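Local atomic coordinates of putative NADH dehydrogenase/NAD(P)H nitroreductase (Bacteroides thetaiotaomicron VPI-5482, PDB entry 3KWK), a protein that binds flavin mononucleotide and probably acts as an oxidoreductase of the nitroreductase family. Residues 33-38 against 81-86; 37-42 against 56-61; 66-71 against 135-140. All blocks are in the same frame, centred on the assembly; numbering follows the deposited sequence.

Contact 1: 33-38 against 81-86; sequences EKIDLM and ARNAII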
ATOM      1  N   GLU A  33      -0.900  13.670 -18.643  1.00  8.31           N
ATOM      2  CA  GLU A  33      -0.386  12.302 -18.837  1.00 10.13           C
ATOM      3  C   GLU A  33       0.120  11.746 -17.481  1.00  9.08           C
ATOM      4  O   GLU A  33      -0.078  10.575 -17.146  1.00  9.31           O
ATOM      5  CB  GLU A  33       0.767  12.364 -19.840  1.00 12.14           C
ATOM      6  CG  GLU A  33       1.373  11.024 -20.219  1.00 25.63           C
ATOM      7  CD  GLU A  33       2.666  11.156 -21.090  1.00 39.07           C
ATOM      8  OE1 GLU A  33       3.328  12.236 -21.142  1.00 35.01           O
ATOM      9  OE2 GLU A  33       3.026  10.137 -21.696  1.00 40.78           O
ATOM     10  N   LYS A  34       0.738  12.599 -16.667  1.00  7.25           N
ATOM     11  CA  LYS A  34       1.223  12.168 -15.342  1.00  8.29           C
ATOM     12  C   LYS A  34       0.052  11.801 -14.420  1.00  7.39           C
ATOM     13  O   LYS A  34       0.086  10.801 -13.676  1.00  7.92           O
ATOM     14  CB  LYS A  34       2.148  13.211 -14.725  1.00  6.81           C
ATOM     15  CG  LYS A  34       3.477  13.317 -15.486  1.00  5.91           C
ATOM     16  CD  LYS A  34       4.470  14.250 -14.824  1.00  7.81           C
ATOM     17  CE  LYS A  34       5.761  14.297 -15.597  1.00  7.90           C
ATOM     18  NZ  LYS A  34       6.875  14.968 -14.808  1.00  8.98           N
ATOM     19  N   ILE A  35      -0.981  12.645 -14.403  1.00  7.18           N
ATOM     20  CA  ILE A  35      -2.150  12.355 -13.592  1.00  6.37           C
ATOM     21  C   ILE A  35      -2.793  11.028 -14.012  1.00  6.73           C
ATOM     22  O   ILE A  35      -3.157  10.212 -13.160  1.00  8.25           O
ATOM     23  CB  ILE A  35      -3.189  13.514 -13.639  1.00  8.80           C
ATOM     24  CG1 ILE A  35      -2.548  14.787 -13.088  1.00 10.97           C
ATOM     25  CG2 ILE A  35      -4.394  13.182 -12.767  1.00  9.71           C
ATOM     26  CD1 ILE A  35      -3.359  16.084 -13.258  1.00 10.89           C
ATOM     27  N   ASP A  36      -2.910  10.833 -15.326  1.00  7.52           N
ATOM     28  CA  ASP A  36      -3.488   9.584 -15.857  1.00  7.44           C
ATOM     29  C   ASP A  36      -2.710   8.347 -15.414  1.00  6.77           C
ATOM     30  O   ASP A  36      -3.295   7.359 -14.987  1.00  8.78           O
ATOM     31  CB  ASP A  36      -3.592   9.639 -17.379  1.00  5.70           C
ATOM     32  CG  ASP A  36      -4.535  10.760 -17.924  1.00 21.01           C
ATOM     33  OD1 ASP A  36      -5.415  11.225 -17.179  1.00 25.63           O
ATOM     34  OD2 ASP A  36      -4.381  11.175 -19.139  1.00 25.62           O
ATOM     35  N   LEU A  37      -1.378   8.450 -15.445  1.00  5.68           N
ATOM     36  CA  LEU A  37      -0.516   7.353 -15.019  1.00  6.45           C
ATOM     37  C   LEU A  37      -0.588   7.093 -13.514  1.00  8.13           C
ATOM     38  O   LEU A  37      -0.511   5.950 -13.071  1.00  6.72           O
ATOM     39  CB  LEU A  37       0.921   7.593 -15.504  1.00  7.53           C
ATOM     40  CG  LEU A  37       1.156   7.289 -16.987  1.00  7.47           C
ATOM     41  CD1 LEU A  37       2.471   7.954 -17.494  1.00  8.30           C
ATOM     42  CD2 LEU A  37       1.186   5.777 -17.234  1.00 10.85           C
HETATM   43  N   MSE A  38      -0.722   8.147 -12.721  1.00  6.85           N
HETATM   44  CA  MSE A  38      -0.926   7.963 -11.260  1.00  6.78           C
HETATM   45  C   MSE A  38      -2.208   7.148 -11.024  1.00  7.26           C
HETATM   46  O   MSE A  38      -2.228   6.262 -10.182  1.00  7.78           O
HETATM   47  CB  MSE A  38      -0.995   9.326 -10.553  1.00  6.93           C
HETATM   48  CG  MSE A  38       0.314   9.987 -10.508  1.00  5.54           C
HETATM   49 SE   MSE A  38       0.170  11.889  -9.903  0.75 12.49          SE
HETATM   50  CE  MSE A  38      -0.333  11.408  -8.241  1.00 11.13           C
ATOM     51  N   ALA A  81      -1.775  23.351  -3.626  1.00 11.28           N
ATOM     52  CA  ALA A  81      -1.835  22.302  -4.618  1.00 11.85           C
ATOM     53  C   ALA A  81      -2.798  22.718  -5.735  1.00 10.87           C
ATOM     54  O   ALA A  81      -3.863  23.308  -5.467  1.00 11.25           O
ATOM     55  CB  ALA A  81      -2.340  20.948  -3.934  1.00  9.64           C
ATOM     56  N   ARG A  82      -2.451  22.422  -6.981  1.00 11.54           N
ATOM     57  CA  ARG A  82      -3.377  22.605  -8.114  1.00 10.42           C
ATOM     58  C   ARG A  82      -4.413  21.482  -8.199  1.00 13.07           C
ATOM     59  O   ARG A  82      -5.448  21.661  -8.790  1.00 11.80           O
ATOM     60  CB  ARG A  82      -2.626  22.583  -9.458  1.00 13.30           C
ATOM     61  CG  ARG A  82      -1.718  23.698  -9.748  1.00 20.63           C
ATOM     62  CD  ARG A  82      -2.481  24.955 -10.115  1.00 17.97           C
ATOM     63  NE  ARG A  82      -1.509  25.988 -10.325  1.00 17.07           N
ATOM     64  CZ  ARG A  82      -1.047  26.339 -11.518  1.00 11.24           C
ATOM     65  NH1 ARG A  82      -1.517  25.743 -12.607  1.00 13.31           N
ATOM     66  NH2 ARG A  82      -0.145  27.295 -11.595  1.00 14.32           N
ATOM     67  N   ASN A  83      -4.069  20.302  -7.675  1.00 10.73           N
ATOM     68  CA  ASN A  83      -4.905  19.128  -7.771  1.00  7.87           C
ATOM     69  C   ASN A  83      -4.691  18.186  -6.573  1.00  8.33           C
ATOM     70  O   ASN A  83      -3.645  18.212  -5.898  1.00  8.55           O
ATOM     71  CB  ASN A  83      -4.572  18.248  -9.018  1.00 12.44           C
ATOM     72  CG  ASN A  83      -4.490  19.005 -10.319  1.00 17.07           C
ATOM     73  OD1 ASN A  83      -5.500  19.187 -11.013  1.00 20.75           O
ATOM     74  ND2 ASN A  83      -3.294  19.441 -10.662  1.00 11.72           N
ATOM     75  N   ALA A  84      -5.680  17.326  -6.350  1.00  8.05           N
ATOM     76  CA  ALA A  84      -5.579  16.256  -5.353  1.00  6.21           C
ATOM     77  C   ALA A  84      -6.328  15.057  -5.883  1.00  6.62           C
ATOM     78  O   ALA A  84      -7.265  15.230  -6.681  1.00  9.71           O
ATOM     79  CB  ALA A  84      -6.194  16.706  -4.009  1.00  6.00           C
ATOM     80  N   ILE A  85      -5.864  13.863  -5.539  1.00  6.25           N
ATOM     81  CA  ILE A  85      -6.633  12.645  -5.799  1.00  8.39           C
ATOM     82  C   ILE A  85      -7.189  12.165  -4.475  1.00  7.43           C
ATOM     83  O   ILE A  85      -6.424  11.995  -3.504  1.00  9.24           O
ATOM     84  CB  ILE A  85      -5.771  11.539  -6.430  1.00  9.00           C
ATOM     85  CG1 ILE A  85      -5.318  11.995  -7.830  1.00 11.83           C
ATOM     86  CG2 ILE A  85      -6.564  10.201  -6.534  1.00  9.49           C
ATOM     87  CD1 ILE A  85      -4.277  11.081  -8.472  1.00 13.80           C
ATOM     88  N   ILE A  86      -8.507  11.968  -4.435  1.00  6.82           N
ATOM     89  CA  ILE A  86      -9.179  11.429  -3.273  1.00  6.15           C
ATOM     90  C   ILE A  86      -9.385   9.944  -3.500  1.00  5.64           C
ATOM     91  O   ILE A  86     -10.080   9.558  -4.438  1.00  7.85           O
ATOM     92  CB  ILE A  86     -10.489  12.146  -2.979  1.00  8.62           C
ATOM     93  CG1 ILE A  86     -10.252  13.660  -2.932  1.00 13.24           C
ATOM     94  CG2 ILE A  86     -11.088  11.613  -1.649  1.00  9.19           C
ATOM     95  CD1 ILE A  86     -11.427  14.417  -2.347  1.00 18.27           C
TER

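Contact 2: 37-42 against 56-61; sequences LMLRAG and FVVVSD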
ATOM      1  N   LEU A  37      -1.378   8.450 -15.445  1.00  5.68           N
ATOM      2  CA  LEU A  37      -0.516   7.353 -15.019  1.00  6.45           C
ATOM      3  C   LEU A  37      -0.588   7.093 -13.514  1.00  8.13           C
ATOM      4  O   LEU A  37      -0.511   5.950 -13.071  1.00  6.72           O
ATOM      5  CB  LEU A  37       0.921   7.593 -15.504  1.00  7.53           C
ATOM      6  CG  LEU A  37       1.156   7.289 -16.987  1.00  7.47           C
ATOM      7  CD1 LEU A  37       2.471   7.954 -17.494  1.00  8.30           C
ATOM      8  CD2 LEU A  37       1.186   5.777 -17.234  1.00 10.85           C
HETATM    9  N   MSE A  38      -0.722   8.147 -12.721  1.00  6.85           N
HETATM   10  CA  MSE A  38      -0.926   7.963 -11.260  1.00  6.78           C
HETATM   11  C   MSE A  38      -2.208   7.148 -11.024  1.00  7.26           C
HETATM   12  O   MSE A  38      -2.228   6.262 -10.182  1.00  7.78           O
HETATM   13  CB  MSE A  38      -0.995   9.326 -10.553  1.00  6.93           C
HETATM   14  CG  MSE A  38       0.314   9.987 -10.508  1.00  5.54           C
HETATM   15 SE   MSE A  38       0.170  11.889  -9.903  0.75 12.49          SE
HETATM   16  CE  MSE A  38      -0.333  11.408  -8.241  1.00 11.13           C
ATOM     17  N   LEU A  39      -3.302   7.490 -11.700  1.00  7.03           N
ATOM     18  CA  LEU A  39      -4.574   6.758 -11.552  1.00  5.96           C
ATOM     19  C   LEU A  39      -4.438   5.301 -12.011  1.00  8.53           C
ATOM     20  O   LEU A  39      -4.927   4.386 -11.317  1.00  7.77           O
ATOM     21  CB  LEU A  39      -5.684   7.499 -12.321  1.00  6.13           C
ATOM     22  CG  LEU A  39      -6.029   8.893 -11.752  1.00  9.37           C
ATOM     23  CD1 LEU A  39      -6.833   9.693 -12.770  1.00 11.34           C
ATOM     24  CD2 LEU A  39      -6.794   8.797 -10.475  1.00 10.71           C
ATOM     25  N   ARG A  40      -3.778   5.077 -13.144  0.50  6.84           N
ATOM     26  CA  ARG A  40      -3.527   3.725 -13.607  0.50  7.13           C
ATOM     27  C   ARG A  40      -2.706   2.944 -12.598  0.50  8.40           C
ATOM     28  O   ARG A  40      -2.953   1.746 -12.379  0.50  8.52           O
ATOM     29  CB  ARG A  40      -2.824   3.767 -14.955  0.50  9.08           C
ATOM     30  CG  ARG A  40      -2.538   2.441 -15.601  0.50  8.74           C
ATOM     31  CD  ARG A  40      -1.935   2.697 -16.969  0.50 12.33           C
ATOM     32  NE  ARG A  40      -2.952   2.674 -18.030  0.50 23.41           N
ATOM     33  CZ  ARG A  40      -3.764   3.692 -18.335  0.50 33.02           C
ATOM     34  NH1 ARG A  40      -3.680   4.847 -17.683  0.50 31.77           N
ATOM     35  NH2 ARG A  40      -4.661   3.563 -19.308  0.50 29.73           N
ATOM     36  N   ALA A  41      -1.732   3.612 -11.965  1.00  5.04           N
ATOM     37  CA  ALA A  41      -0.958   2.987 -10.937  1.00  4.31           C
ATOM     38  C   ALA A  41      -1.847   2.552  -9.730  1.00  5.98           C
ATOM     39  O   ALA A  41      -1.790   1.402  -9.252  1.00  6.89           O
ATOM     40  CB  ALA A  41       0.222   3.898 -10.439  1.00  5.73           C
ATOM     41  N   GLY A  42      -2.691   3.482  -9.282  1.00  7.22           N
ATOM     42  CA  GLY A  42      -3.642   3.186  -8.205  1.00  7.57           C
ATOM     43  C   GLY A  42      -4.504   1.963  -8.502  1.00  7.06           C
ATOM     44  O   GLY A  42      -4.667   1.093  -7.634  1.00  7.54           O
ATOM     45  N   PHE A  56     -11.766   6.906  -7.491  1.00  6.34           N
ATOM     46  CA  PHE A  56     -10.869   8.043  -7.342  1.00  7.78           C
ATOM     47  C   PHE A  56     -11.559   9.324  -7.770  1.00  7.91           C
ATOM     48  O   PHE A  56     -12.161   9.384  -8.852  1.00  7.61           O
ATOM     49  CB  PHE A  56      -9.625   7.849  -8.214  1.00  6.23           C
ATOM     50  CG  PHE A  56      -8.924   6.542  -7.944  1.00  6.64           C
ATOM     51  CD1 PHE A  56      -8.027   6.439  -6.887  1.00  8.01           C
ATOM     52  CD2 PHE A  56      -9.225   5.408  -8.677  1.00  8.91           C
ATOM     53  CE1 PHE A  56      -7.398   5.233  -6.605  1.00  7.85           C
ATOM     54  CE2 PHE A  56      -8.624   4.204  -8.385  1.00  9.91           C
ATOM     55  CZ  PHE A  56      -7.712   4.115  -7.364  1.00  8.36           C
ATOM     56  N   VAL A  57     -11.475  10.349  -6.935  1.00  8.02           N
ATOM     57  CA  VAL A  57     -12.004  11.677  -7.307  1.00  6.82           C
ATOM     58  C   VAL A  57     -10.777  12.559  -7.532  1.00  8.05           C
ATOM     59  O   VAL A  57     -10.001  12.794  -6.629  1.00  7.92           O
ATOM     60  CB  VAL A  57     -12.955  12.279  -6.277  1.00  7.57           C
ATOM     61  CG1 VAL A  57     -13.569  13.616  -6.739  1.00  8.46           C
ATOM     62  CG2 VAL A  57     -14.075  11.300  -5.895  1.00 10.94           C
ATOM     63  N   VAL A  58     -10.636  13.043  -8.758  1.00  7.99           N
ATOM     64  CA  VAL A  58      -9.578  13.974  -9.116  1.00  7.88           C
ATOM     65  C   VAL A  58     -10.136  15.363  -8.936  1.00  9.29           C
ATOM     66  O   VAL A  58     -11.081  15.717  -9.616  1.00  9.00           O
ATOM     67  CB  VAL A  58      -9.133  13.785 -10.587  1.00  9.56           C
ATOM     68  CG1 VAL A  58      -8.047  14.850 -10.919  1.00 14.09           C
ATOM     69  CG2 VAL A  58      -8.698  12.315 -10.804  1.00 11.75           C
ATOM     70  N   VAL A  59      -9.592  16.127  -7.993  1.00  6.32           N
ATOM     71  CA  VAL A  59     -10.134  17.437  -7.663  1.00  5.94           C
ATOM     72  C   VAL A  59      -9.177  18.514  -8.206  1.00 10.29           C
ATOM     73  O   VAL A  59      -8.018  18.592  -7.776  1.00  9.51           O
ATOM     74  CB  VAL A  59     -10.350  17.645  -6.154  1.00  7.65           C
ATOM     75  CG1 VAL A  59     -10.892  19.058  -5.866  1.00 10.13           C
ATOM     76  CG2 VAL A  59     -11.349  16.578  -5.571  1.00  9.80           C
ATOM     77  N   SER A  60      -9.687  19.343  -9.109  0.70  9.82           N
ATOM     78  CA  SER A  60      -8.934  20.454  -9.692  0.70  9.76           C
ATOM     79  C   SER A  60      -9.626  21.793  -9.483  0.70 10.50           C
ATOM     80  O   SER A  60      -9.119  22.838  -9.949  0.70 11.23           O
ATOM     81  CB  SER A  60      -8.799  20.212 -11.188  0.70 12.78           C
ATOM     82  OG  SER A  60     -10.090  20.082 -11.761  0.70 13.10           O
ATOM     83  N   ASP A  61     -10.819  21.777  -8.877  1.00 10.69           N
ATOM     84  CA  ASP A  61     -11.566  22.978  -8.573  1.00 11.57           C
ATOM     85  C   ASP A  61     -10.957  23.704  -7.353  1.00 12.58           C
ATOM     86  O   ASP A  61     -10.950  23.189  -6.231  1.00 12.91           O
ATOM     87  CB  ASP A  61     -13.032  22.648  -8.307  1.00 11.09           C
ATOM     88  CG  ASP A  61     -13.864  23.902  -8.050  1.00 24.61           C
ATOM     89  OD1 ASP A  61     -13.850  24.448  -6.926  1.00 22.77           O
ATOM     90  OD2 ASP A  61     -14.511  24.373  -9.004  1.00 40.94           O
TER

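Contact 3: 66-71 against 135-140; sequences DSMAAA and RKYTHL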
ATOM      1  N   ASP A  66      -9.675  24.555  -1.639  1.00 11.34           N
ATOM      2  CA  ASP A  66      -9.492  25.520  -0.531  1.00 12.78           C
ATOM      3  C   ASP A  66     -10.492  25.303   0.621  1.00 12.48           C
ATOM      4  O   ASP A  66     -10.162  25.455   1.813  1.00 12.87           O
ATOM      5  CB  ASP A  66      -9.635  26.938  -1.093  1.00 15.12           C
ATOM      6  CG  ASP A  66      -8.445  27.341  -1.999  1.00 18.21           C
ATOM      7  OD1 ASP A  66      -7.422  26.628  -2.039  1.00 19.61           O
ATOM      8  OD2 ASP A  66      -8.569  28.343  -2.697  1.00 21.75           O
ATOM      9  N   SER A  67     -11.713  24.912   0.274  1.00 12.42           N
ATOM     10  CA  SER A  67     -12.757  24.637   1.257  1.00 13.90           C
ATOM     11  C   SER A  67     -12.380  23.395   2.080  1.00 14.08           C
ATOM     12  O   SER A  67     -12.479  23.394   3.306  1.00 13.38           O
ATOM     13  CB  SER A  67     -14.128  24.481   0.591  1.00 15.89           C
ATOM     14  OG  SER A  67     -14.566  25.730   0.090  1.00 18.25           O
HETATM   15  N   MSE A  68     -11.889  22.362   1.398  1.00 12.55           N
HETATM   16  CA  MSE A  68     -11.366  21.203   2.099  1.00 11.72           C
HETATM   17  C   MSE A  68     -10.170  21.511   2.976  1.00 11.71           C
HETATM   18  O   MSE A  68     -10.049  20.966   4.073  1.00 13.80           O
HETATM   19  CB  MSE A  68     -11.083  20.036   1.121  1.00 13.01           C
HETATM   20  CG  MSE A  68     -12.390  19.451   0.568  1.00 13.33           C
HETATM   21 SE   MSE A  68     -12.012  17.828  -0.494  0.75 17.97          SE
HETATM   22  CE  MSE A  68     -11.270  18.738  -1.904  1.00 13.79           C
ATOM     23  N   ALA A  69      -9.262  22.341   2.466  1.00 11.60           N
ATOM     24  CA  ALA A  69      -8.090  22.754   3.229  1.00 12.22           C
ATOM     25  C   ALA A  69      -8.548  23.366   4.544  1.00 13.59           C
ATOM     26  O   ALA A  69      -8.000  23.081   5.584  1.00 15.92           O
ATOM     27  CB  ALA A  69      -7.264  23.768   2.443  1.00 13.15           C
ATOM     28  N   ALA A  70      -9.554  24.220   4.483  1.00 12.14           N
ATOM     29  CA  ALA A  70      -9.975  24.941   5.698  1.00 15.16           C
ATOM     30  C   ALA A  70     -10.546  23.968   6.750  1.00 15.77           C
ATOM     31  O   ALA A  70     -10.355  24.121   7.968  1.00 16.61           O
ATOM     32  CB  ALA A  70     -11.004  25.993   5.345  1.00 15.06           C
ATOM     33  N   ALA A  71     -11.232  22.944   6.265  1.00 14.66           N
ATOM     34  CA  ALA A  71     -11.980  22.041   7.113  1.00 15.94           C
ATOM     35  C   ALA A  71     -11.161  20.824   7.583  1.00 16.45           C
ATOM     36  O   ALA A  71     -11.511  20.190   8.571  1.00 18.91           O
ATOM     37  CB  ALA A  71     -13.279  21.598   6.375  1.00 16.55           C
ATOM     38  N   ARG A 135     -16.975  13.989   1.819  1.00  8.71           N
ATOM     39  CA  ARG A 135     -18.274  13.586   1.248  1.00  9.80           C
ATOM     40  C   ARG A 135     -19.068  14.793   0.787  1.00 10.29           C
ATOM     41  O   ARG A 135     -19.646  14.813  -0.304  1.00 10.88           O
ATOM     42  CB  ARG A 135     -19.067  12.791   2.278  1.00 10.63           C
ATOM     43  CG  ARG A 135     -20.469  12.397   1.818  1.00 14.17           C
ATOM     44  CD  ARG A 135     -21.157  11.453   2.822  1.00 18.89           C
ATOM     45  NE  ARG A 135     -20.230  10.385   3.322  1.00 15.52           N
ATOM     46  CZ  ARG A 135     -19.775   9.358   2.591  1.00 15.20           C
ATOM     47  NH1 ARG A 135     -20.176   9.152   1.358  1.00 21.23           N
ATOM     48  NH2 ARG A 135     -18.960   8.483   3.130  1.00 21.09           N
ATOM     49  N   LYS A 136     -19.041  15.861   1.584  1.00  9.72           N
ATOM     50  CA  LYS A 136     -19.813  17.061   1.310  1.00 10.56           C
ATOM     51  C   LYS A 136     -19.317  17.693   0.002  1.00 10.11           C
ATOM     52  O   LYS A 136     -20.119  18.072  -0.836  1.00 13.76           O
ATOM     53  CB  LYS A 136     -19.744  18.035   2.509  1.00 11.97           C
ATOM     54  CG  LYS A 136     -20.306  19.431   2.243  1.00 18.62           C
ATOM     55  CD  LYS A 136     -19.900  20.456   3.305  1.00 21.19           C
ATOM     56  CE  LYS A 136     -20.626  21.782   3.066  1.00 31.55           C
ATOM     57  NZ  LYS A 136     -20.654  22.594   4.287  1.00 33.01           N
ATOM     58  N   TYR A 137     -18.008  17.848  -0.161  1.00  7.82           N
ATOM     59  CA  TYR A 137     -17.459  18.619  -1.263  1.00  9.44           C
ATOM     60  C   TYR A 137     -17.368  17.826  -2.555  1.00 10.42           C
ATOM     61  O   TYR A 137     -17.383  18.399  -3.656  1.00 14.18           O
ATOM     62  CB  TYR A 137     -16.106  19.246  -0.858  1.00  9.79           C
ATOM     63  CG  TYR A 137     -16.347  20.408   0.053  1.00  8.97           C
ATOM     64  CD1 TYR A 137     -16.899  21.584  -0.444  1.00 13.24           C
ATOM     65  CD2 TYR A 137     -16.150  20.302   1.400  1.00 10.19           C
ATOM     66  CE1 TYR A 137     -17.199  22.652   0.404  1.00 15.15           C
ATOM     67  CE2 TYR A 137     -16.439  21.380   2.272  1.00 14.36           C
ATOM     68  CZ  TYR A 137     -16.966  22.529   1.753  1.00 15.47           C
ATOM     69  OH  TYR A 137     -17.256  23.614   2.582  1.00 18.97           O
ATOM     70  N   THR A 138     -17.331  16.511  -2.447  1.00  8.74           N
ATOM     71  CA  THR A 138     -17.239  15.661  -3.649  1.00  7.87           C
ATOM     72  C   THR A 138     -18.513  14.847  -3.936  1.00  8.08           C
ATOM     73  O   THR A 138     -18.542  14.099  -4.899  1.00  9.58           O
ATOM     74  CB  THR A 138     -15.986  14.771  -3.660  1.00  7.99           C
ATOM     75  OG1 THR A 138     -15.988  13.827  -2.569  1.00  9.76           O
ATOM     76  CG2 THR A 138     -14.758  15.644  -3.625  1.00  9.54           C
ATOM     77  N   HIS A 139     -19.549  15.019  -3.128  1.00  6.84           N
ATOM     78  CA  HIS A 139     -20.869  14.439  -3.358  1.00  7.57           C
ATOM     79  C   HIS A 139     -20.827  12.905  -3.359  1.00  9.28           C
ATOM     80  O   HIS A 139     -21.445  12.230  -4.202  1.00  8.99           O
ATOM     81  CB  HIS A 139     -21.519  14.958  -4.658  1.00  7.81           C
ATOM     82  CG  HIS A 139     -21.717  16.438  -4.679  1.00 15.67           C
ATOM     83  ND1 HIS A 139     -22.964  17.015  -4.744  1.00 25.86           N
ATOM     84  CD2 HIS A 139     -20.828  17.450  -4.600  1.00 22.05           C
ATOM     85  CE1 HIS A 139     -22.828  18.331  -4.727  1.00 26.48           C
ATOM     86  NE2 HIS A 139     -21.540  18.620  -4.631  1.00 21.29           N
ATOM     87  N   LEU A 140     -20.089  12.338  -2.431  1.00  7.73           N
ATOM     88  CA  LEU A 140     -19.930  10.890  -2.391  1.00  6.88           C
ATOM     89  C   LEU A 140     -21.210  10.214  -1.918  1.00  7.68           C
ATOM     90  O   LEU A 140     -21.804  10.606  -0.895  1.00  7.57           O
ATOM     91  CB  LEU A 140     -18.796  10.475  -1.458  1.00  7.91           C
ATOM     92  CG  LEU A 140     -17.394  11.002  -1.758  1.00  6.66           C
ATOM     93  CD1 LEU A 140     -16.455  10.481  -0.662  1.00  7.68           C
ATOM     94  CD2 LEU A 140     -16.937  10.612  -3.158  1.00  8.09           C
TER

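Contact 1: 33-38 against 81-86
Met38 and Ile85 bring helix 32-43 down on strand 83-90, a helix-on-sheet layer in the nitroreductase core. The contact is made by two neighbouring pairs of side chains. Ile35 and Met38 are three residues apart and lie on one side of the helix. Asn83 and Ile85 are two apart, so both turn to the same face of the strand. The CA atoms of Ile35 and Ile85 are 9.0 Å apart, and side chains alone fill the distance.

Met38 is a selenomethionine, as deposited. Its chain runs out straight through chi2 and then turns about the CG-SE bond (chi3 67°), which carries CE to Ile85. There Met38 CE meets Ile85 CD1 at 4.0 Å, methyl against methyl, while the two side chains cross at a slant. Ile85 reaches across with its longer branch, extended at chi2 (171°). Nearer the start of segment 81-86, Ile35 CD1 lies 4.2 Å from Asn83 ND2. This is a loose van der Waals approach of a methyl to an amide nitrogen, and no hydrogen bond joins the segments.

Other elements close the core around these pairs. Met38 also packs on Ile108, Ala111 and Ala112 of helix 97-114, so it lies where two helices and the sheet converge. Phe152 of strand 144-153 touches Ile35, Asn83 and Ile85. The bound FMN lies well away from this contact. Helices laid on an antiparallel sheet largely through apolar side chains are characteristic of the alpha/beta fold of FMN-dependent nitroreductases.

Contact 2: 37-42 against 56-61
Leu39 of helix 32-43 makes an apolar contact with Phe56 and Val58 of strand 54-59, an edge strand of the sheet within this chain. The contact is buried and has no hydrogen bond across it. The axes of helix segment 37-42 and strand segment 56-59 run nearly antiparallel, at 162°, and are 10.8 Å apart at the closest.

Each methyl of Leu39 has its own closest partner. Leu39 CD1 meets Val58 CG2 at 3.8 Å. Leu39 CD2 meets Phe56 CB at 3.7 Å, at the root of the aromatic side chain. Leu39 and Phe56 pass each other in opposite directions, so the ring goes on toward the helix backbone. With chi1 at -54°, Phe56 CG stands beside its own backbone N, and the far end of the ring comes up to Gly42. Phe56 CZ is 4.0 Å from Gly42 C. The fit is tight: a beta carbon on Gly42 would come within 3.2 Å of Phe56 CZ. The bare glycine backbone lets the ring lie close to the helix.

More apolar side chains surround Leu39 and Phe56. Phe56 touches Ile108 of helix 97-114 and meets the ring of Trp54, while Leu39 also touches Ile85 on the adjacent strand 83-90. Beyond Phe56, Val57 and Val58, a strand of the second subunit pairs in parallel and carries the sheet across the interface, with helix 32-43 lying over one face.

Contact 3: 66-71 against 135-140
Ala71 N is shared by the carbonyls of the two residues that meet Tyr137. It lies 3.2 Å from Ser67 O and 3.2 Å from Met68 O, the second bond being weak. These bonds close the last turn of helix 62-71.

Ser67 lays its methylene over one face of the Tyr137 ring. Tyr137 CG stands beside its own backbone N (chi1 -75°), which turns the ring toward helix 62-71. Ser67 CB is 4.0 Å from the centroid of the Tyr137 ring and 28° off its normal, a CH-pi contact. The approach is off-centre, toward the hydroxyl end: Ser67 CB to Tyr137 CE1 is 3.6 Å. Ser67 OG bonds to Ala63 O in its own helix, which leaves the carbon to meet the ring. At the root of the ring, Met68 CG, on a selenomethionine, approaches Tyr137 CD2 obliquely at 3.9 Å.

The contact joins two helices, 62-71 and 128-138, on the face of the sheet away from helix 32-43. Met68 and Thr138 both rest on Val59 and Ile86 there. Replacing Tyr137 by an alanine would probably open a gap between the two helices and leave Ser67 CB and Met68 CG without their partner. Lys64 NZ adds a polar tie to Tyr137 O. Helix 128-138 ends at Thr138, and His139, the next residue, has a positive phi (62°). Leu140 N bonds back to Arg135 O at 3.3 Å.

In the fold
Contacts 1 and 2 are neighbours, with centres 5 Å apart. They start from the same part of the chain, helix 32-43, and use adjacent strands, 83-90 and 54-59, of one antiparallel sheet. Ile86 N to Val57 O, 2.8 Å, is a probable hydrogen bond between them. Contact 3 lies about 17 Å from contact 1 and 16 Å from contact 2, centre to centre. It joins helices 62-71 and 128-138 on the other face of the sheet. Ile86 CD1 and Thr138 CG2, 3.8 Å apart, connect it to contact 1. Both segments of contact 2 precede those of contact 3, while the segments of contacts 1 and 3 alternate. Helices thus cover both faces of a sheet that runs on into the second subunit.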